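Local coordinates for protein 2-polyprenyl-6-methoxyphenol hydroxylase-like FAD-dependent oxidoreductase (Streptomyces sp. NRRL 11266, PDB 6UI5) that binds flavin-adenine dinucleotide in a Rossmann-type domain and belongs to the family of FAD-dependent aromatic-ring hydroxylase-like oxidoreductases, at residues C148-V152 with I311-V315; E223-E227 with L346-Y350. All coordinates share one frame; numbering follows the deposited sequence.

Interaction 1 of 2, residues C148-V152 with I311-V315. Unlike the reference sequence in segment 311-315: Glu314 (reference Asp).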
loop_
_atom_site.group_PDB
_atom_site.type_symbol
_atom_site.label_atom_id
_atom_site.label_comp_id
_atom_site.label_asym_id
_atom_site.label_seq_id
_atom_site.Cartn_x
_atom_site.Cartn_y
_atom_site.Cartn_z
ATOM N N CYS A 148 45.100 11.082 5.444
ATOM C CA CYS A 148 44.398 9.894 5.926
ATOM C C CYS A 148 44.083 8.937 4.775
ATOM O O CYS A 148 44.294 9.237 3.596
ATOM C CB CYS A 148 43.109 10.275 6.658
ATOM S SG CYS A 148 41.785 10.734 5.558
ATOM N N ARG A 149 43.540 7.775 5.139
ATOM C CA ARG A 149 43.332 6.646 4.238
ATOM C C ARG A 149 41.926 6.600 3.664
ATOM O O ARG A 149 41.741 6.434 2.451
ATOM C CB ARG A 149 43.623 5.348 4.991
ATOM C CG ARG A 149 43.668 4.126 4.132
ATOM C CD ARG A 149 44.672 3.170 4.709
ATOM N NE ARG A 149 44.718 1.931 3.955
ATOM C CZ ARG A 149 45.556 0.948 4.238
ATOM N NH1 ARG A 149 46.407 1.089 5.250
ATOM N NH2 ARG A 149 45.548 -0.165 3.517
ATOM N N TYR A 150 40.923 6.711 4.519
ATOM C CA TYR A 150 39.547 6.859 4.083
ATOM C C TYR A 150 38.929 7.976 4.906
ATOM O O TYR A 150 39.317 8.207 6.055
ATOM C CB TYR A 150 38.738 5.556 4.246
ATOM C CG TYR A 150 39.183 4.443 3.335
ATOM C CD1 TYR A 150 38.801 4.432 2.004
ATOM C CD2 TYR A 150 39.971 3.388 3.802
ATOM C CE1 TYR A 150 39.199 3.437 1.157
ATOM C CE2 TYR A 150 40.378 2.356 2.946
ATOM C CZ TYR A 150 39.987 2.398 1.622
ATOM O OH TYR A 150 40.365 1.424 0.727
ATOM N N LEU A 151 37.960 8.662 4.310
ATOM C CA LEU A 151 37.207 9.708 4.983
ATOM C C LEU A 151 35.742 9.301 5.002
ATOM O O LEU A 151 35.130 9.136 3.945
ATOM C CB LEU A 151 37.394 11.061 4.285
ATOM C CG LEU A 151 36.370 12.127 4.661
ATOM C CD1 LEU A 151 36.476 12.468 6.141
ATOM C CD2 LEU A 151 36.522 13.353 3.786
ATOM N N VAL A 152 35.179 9.137 6.196
ATOM C CA VAL A 152 33.764 8.809 6.345
ATOM C C VAL A 152 33.073 9.994 6.994
ATOM O O VAL A 152 33.404 10.380 8.122
ATOM C CB VAL A 152 33.535 7.533 7.174
ATOM C CG1 VAL A 152 32.075 7.170 7.120
ATOM C CG2 VAL A 152 34.402 6.388 6.660
ATOM N N ILE A 311 35.899 -1.719 5.411
ATOM C CA ILE A 311 37.090 -0.875 5.441
ATOM C C ILE A 311 38.233 -1.606 6.131
ATOM O O ILE A 311 39.378 -1.601 5.652
ATOM C CB ILE A 311 36.816 0.477 6.134
ATOM C CG1 ILE A 311 36.246 1.501 5.176
ATOM C CG2 ILE A 311 38.130 1.042 6.647
ATOM C CD1 ILE A 311 35.945 2.795 5.841
ATOM N N ALA A 312 37.950 -2.243 7.275
ATOM C CA ALA A 312 39.036 -2.927 7.981
ATOM C C ALA A 312 39.662 -4.005 7.105
ATOM O O ALA A 312 40.894 -4.134 7.044
ATOM C CB ALA A 312 38.542 -3.530 9.294
ATOM N N ALA A 313 38.825 -4.763 6.389
ATOM C CA ALA A 313 39.338 -5.765 5.462
ATOM C C ALA A 313 40.230 -5.133 4.402
ATOM O O ALA A 313 41.294 -5.674 4.075
ATOM C CB ALA A 313 38.183 -6.519 4.798
ATOM N N GLU A 314 39.812 -4.002 3.840
ATOM C CA GLU A 314 40.648 -3.357 2.836
ATOM C C GLU A 314 41.971 -2.913 3.432
ATOM O O GLU A 314 43.033 -3.125 2.835
ATOM C CB GLU A 314 39.928 -2.171 2.215
ATOM C CG GLU A 314 40.806 -1.429 1.239
ATOM C CD GLU A 314 40.926 -2.132 -0.090
ATOM O OE1 GLU A 314 41.965 -1.930 -0.767
ATOM O OE2 GLU A 314 39.982 -2.878 -0.449
ATOM N N VAL A 315 41.932 -2.309 4.618
ATOM C CA VAL A 315 43.173 -1.966 5.303
ATOM C C VAL A 315 44.047 -3.208 5.441
ATOM O O VAL A 315 45.237 -3.211 5.087
ATOM C CB VAL A 315 42.872 -1.327 6.671
ATOM C CG1 VAL A 315 44.150 -1.021 7.387
ATOM C CG2 VAL A 315 42.010 -0.070 6.503
#
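In the Rossmann-type FAD-binding domain, Tyr150 and Val152 on strand 150-153 of the parallel sheet meet Ile311 near the C-terminal end of helix 295-316, which lies against one face of that sheet. Strand and helix run almost antiparallel, their short axes at 171° and 11.8 Å apart at closest approach, so the contact is made by side chains reaching out from the strand. Innermost is an aliphatic pair: Val152 CG2 and Ile311 CD1 reach toward each other tip to tip at 4.0 Å. Ile311 offers its other branch to Tyr150, CG2 standing 4.1 Å from ring atom CD2 as the two side chains slide past each other in opposite directions. CG anti to the carbonyl carbon (chi1 -67°) carries the Tyr150 ring from the strand across toward the helix, its phenol end arriving beside Glu314. Glu314 CG is modelled at the ring edge, so near Tyr150 OH that its exact position is doubtful, with the carboxylate turned 82° from the ring. At the more solvent-accessible end stands Arg149, whose side chain leaves the backbone with CG anti to N and ends beside Val315. Val315 lies over one guanidinium face: its CG1 is 3.8 Å from Arg149 NH1, and its CA 3.5 Å from Arg149 NH2. Arg149 and Glu314 carry opposite charges, but NH2 and OE1 remain 5.9 Å apart, too far for direct pairing. Polarity thus rises from the buried Val152 end to the partly exposed Arg149 end. Arg278 approaches Tyr150 in a cation-pi contact and also donates to Arg149 O. Within the sheet, strand 150-153 lies between strands 5-8 and 279-281, while Leu17 and Leu21 of helix 12-22 pack on Val152 and Ile311 respectively.

Interaction 2 of 2, residues E223-E227 with L346-Y350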
loop_
_atom_site.group_PDB
_atom_site.type_symbol
_atom_site.label_atom_id
_atom_site.label_comp_id
_atom_site.label_asym_id
_atom_site.label_seq_id
_atom_site.Cartn_x
_atom_site.Cartn_y
_atom_site.Cartn_z
ATOM N N GLU A 223 4.074 18.994 13.824
ATOM C CA GLU A 223 2.959 19.750 13.286
ATOM C C GLU A 223 3.028 19.751 11.767
ATOM O O GLU A 223 4.108 19.878 11.186
ATOM C CB GLU A 223 2.956 21.187 13.848
ATOM C CG GLU A 223 2.381 21.254 15.255
ATOM C CD GLU A 223 2.319 22.674 15.830
ATOM O OE1 GLU A 223 3.325 23.137 16.423
ATOM O OE2 GLU A 223 1.260 23.334 15.687
ATOM N N PHE A 224 1.872 19.588 11.130
ATOM C CA PHE A 224 1.798 19.529 9.682
ATOM C C PHE A 224 1.237 20.850 9.185
ATOM O O PHE A 224 0.159 21.276 9.620
ATOM C CB PHE A 224 0.935 18.350 9.205
ATOM C CG PHE A 224 1.523 16.994 9.508
ATOM C CD1 PHE A 224 2.402 16.389 8.624
ATOM C CD2 PHE A 224 1.183 16.313 10.665
ATOM C CE1 PHE A 224 2.924 15.129 8.890
ATOM C CE2 PHE A 224 1.711 15.061 10.939
ATOM C CZ PHE A 224 2.581 14.475 10.055
ATOM N N SER A 225 1.957 21.489 8.264
ATOM C CA SER A 225 1.423 22.681 7.622
ATOM C C SER A 225 2.000 22.807 6.219
ATOM O O SER A 225 3.118 22.357 5.948
ATOM C CB SER A 225 1.731 23.956 8.422
ATOM O OG SER A 225 1.513 25.107 7.618
ATOM N N THR A 226 1.235 23.447 5.345
ATOM C CA THR A 226 1.628 23.753 3.971
ATOM C C THR A 226 2.308 25.121 3.819
ATOM O O THR A 226 2.019 25.811 2.842
ATOM C CB THR A 226 0.379 23.662 3.098
ATOM O OG1 THR A 226 0.634 24.229 1.806
ATOM C CG2 THR A 226 -0.768 24.418 3.767
ATOM N N GLU A 227 3.189 25.563 4.721
ATOM C CA GLU A 227 3.868 26.842 4.548
ATOM C C GLU A 227 5.032 26.909 5.542
ATOM O O GLU A 227 4.940 26.306 6.618
ATOM C CB GLU A 227 2.875 28.016 4.732
ATOM C CG GLU A 227 3.525 29.376 4.468
ATOM C CD GLU A 227 2.720 30.385 3.646
ATOM O OE1 GLU A 227 2.691 31.560 4.042
ATOM O OE2 GLU A 227 2.166 30.036 2.586
ATOM N N LEU A 346 3.584 8.723 6.931
ATOM C CA LEU A 346 3.046 10.085 7.027
ATOM C C LEU A 346 1.764 10.233 6.211
ATOM O O LEU A 346 0.862 10.991 6.597
ATOM C CB LEU A 346 4.082 11.120 6.577
ATOM C CG LEU A 346 5.215 11.442 7.556
ATOM C CD1 LEU A 346 6.051 12.615 7.053
ATOM C CD2 LEU A 346 4.670 11.724 8.950
ATOM N N ALA A 347 1.639 9.484 5.108
ATOM C CA ALA A 347 0.487 9.684 4.231
ATOM C C ALA A 347 -0.790 9.100 4.803
ATOM O O ALA A 347 -1.837 9.232 4.163
ATOM C CB ALA A 347 0.751 9.088 2.849
ATOM N N LEU A 348 -0.732 8.449 5.966
ATOM C CA LEU A 348 -1.934 8.101 6.716
ATOM C C LEU A 348 -2.319 9.178 7.724
ATOM O O LEU A 348 -3.299 9.003 8.460
ATOM C CB LEU A 348 -1.766 6.758 7.440
ATOM C CG LEU A 348 -1.620 5.505 6.574
ATOM C CD1 LEU A 348 -0.260 5.415 5.978
ATOM C CD2 LEU A 348 -1.933 4.232 7.356
ATOM N N LEU A 349 -1.578 10.283 7.765
ATOM C CA LEU A 349 -1.834 11.362 8.696
ATOM C C LEU A 349 -2.263 12.643 8.005
ATOM O O LEU A 349 -3.233 13.284 8.419
ATOM C CB LEU A 349 -0.573 11.601 9.533
ATOM C CG LEU A 349 -0.304 10.420 10.453
ATOM C CD1 LEU A 349 1.039 10.580 11.112
ATOM C CD2 LEU A 349 -1.411 10.346 11.491
ATOM N N TYR A 350 -1.580 13.020 6.939
ATOM C CA TYR A 350 -1.773 14.331 6.380
ATOM C C TYR A 350 -1.453 14.344 4.892
ATOM O O TYR A 350 -0.523 13.697 4.460
ATOM C CB TYR A 350 -0.893 15.333 7.143
ATOM C CG TYR A 350 -1.010 16.762 6.665
ATOM C CD1 TYR A 350 -1.951 17.633 7.220
ATOM C CD2 TYR A 350 -0.183 17.247 5.660
ATOM C CE1 TYR A 350 -2.059 18.942 6.783
ATOM C CE2 TYR A 350 -0.297 18.543 5.208
ATOM C CZ TYR A 350 -1.225 19.392 5.775
ATOM O OH TYR A 350 -1.316 20.689 5.317
#
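The rings of Phe224 and Tyr350 lie in nearly parallel planes, 16° apart, but are slid so far that they barely overlap, because the two side chains pass one another in opposite directions. The centroids are 5.3 Å apart, and each ring instead receives the other residue's CB over a face. Phe224 CB stands 3.6 Å from the centroid of the Tyr350 ring; Tyr350 CB answers over the face of the Phe224 ring, 4.0 Å from that centroid. The result is a reciprocal pair of CH-pi contacts. First torsions set up the offset: Phe224 has CG anti to its carbonyl carbon (chi1 -67°), whereas Tyr350 sends CG directly opposite its own backbone N (chi1 -179°), so each ring runs toward the other's backbone. Farther along the phenyl ring, Leu346 CD2 comes in at the edge, near the ring plane, 3.6 Å from Phe224 CZ, and Leu349 CB approaches the same CZ at 4.3 Å. At the opposite end, the phenol oxygen of Tyr350 reaches the backbone where the strand gives way to loop, with OH 3.8 Å from Thr226 N, a loose contact beside the exposed Thr226. The turn carrying these groups is drawn together by Leu346 O, which accepts from both Leu349 N and Tyr350 N as helix 325-346 ends. Val175 touches both aromatic residues, and Trp174 NE1 donates to Tyr350 O. No hydrogen bond joins the two segments: this is aromatic and aliphatic packing of the end of strand 216-225, in the antiparallel sheet of this FAD-dependent hydroxylase-like fold, onto the loop that joins helices 325-346 and 352-365.

Interactions 1 and 2 lie on opposite sides of the chain's centre, their own centres 41 Å apart, and share no helix or strand. Along the sequence their segments alternate, so the chain visits the two regions in turn, twice each. Both are partly buried, with an apolar interior and a more polar margin. Interaction 1 joins a parallel-sheet strand to a helix of the FAD-binding domain by aliphatic and tyrosine packing that grades into an arginine and a glutamate. Interaction 2 depends on paired aromatic side chains and joins an antiparallel-sheet strand to an interhelical loop. Neither contains a clear hydrogen bond between its segments.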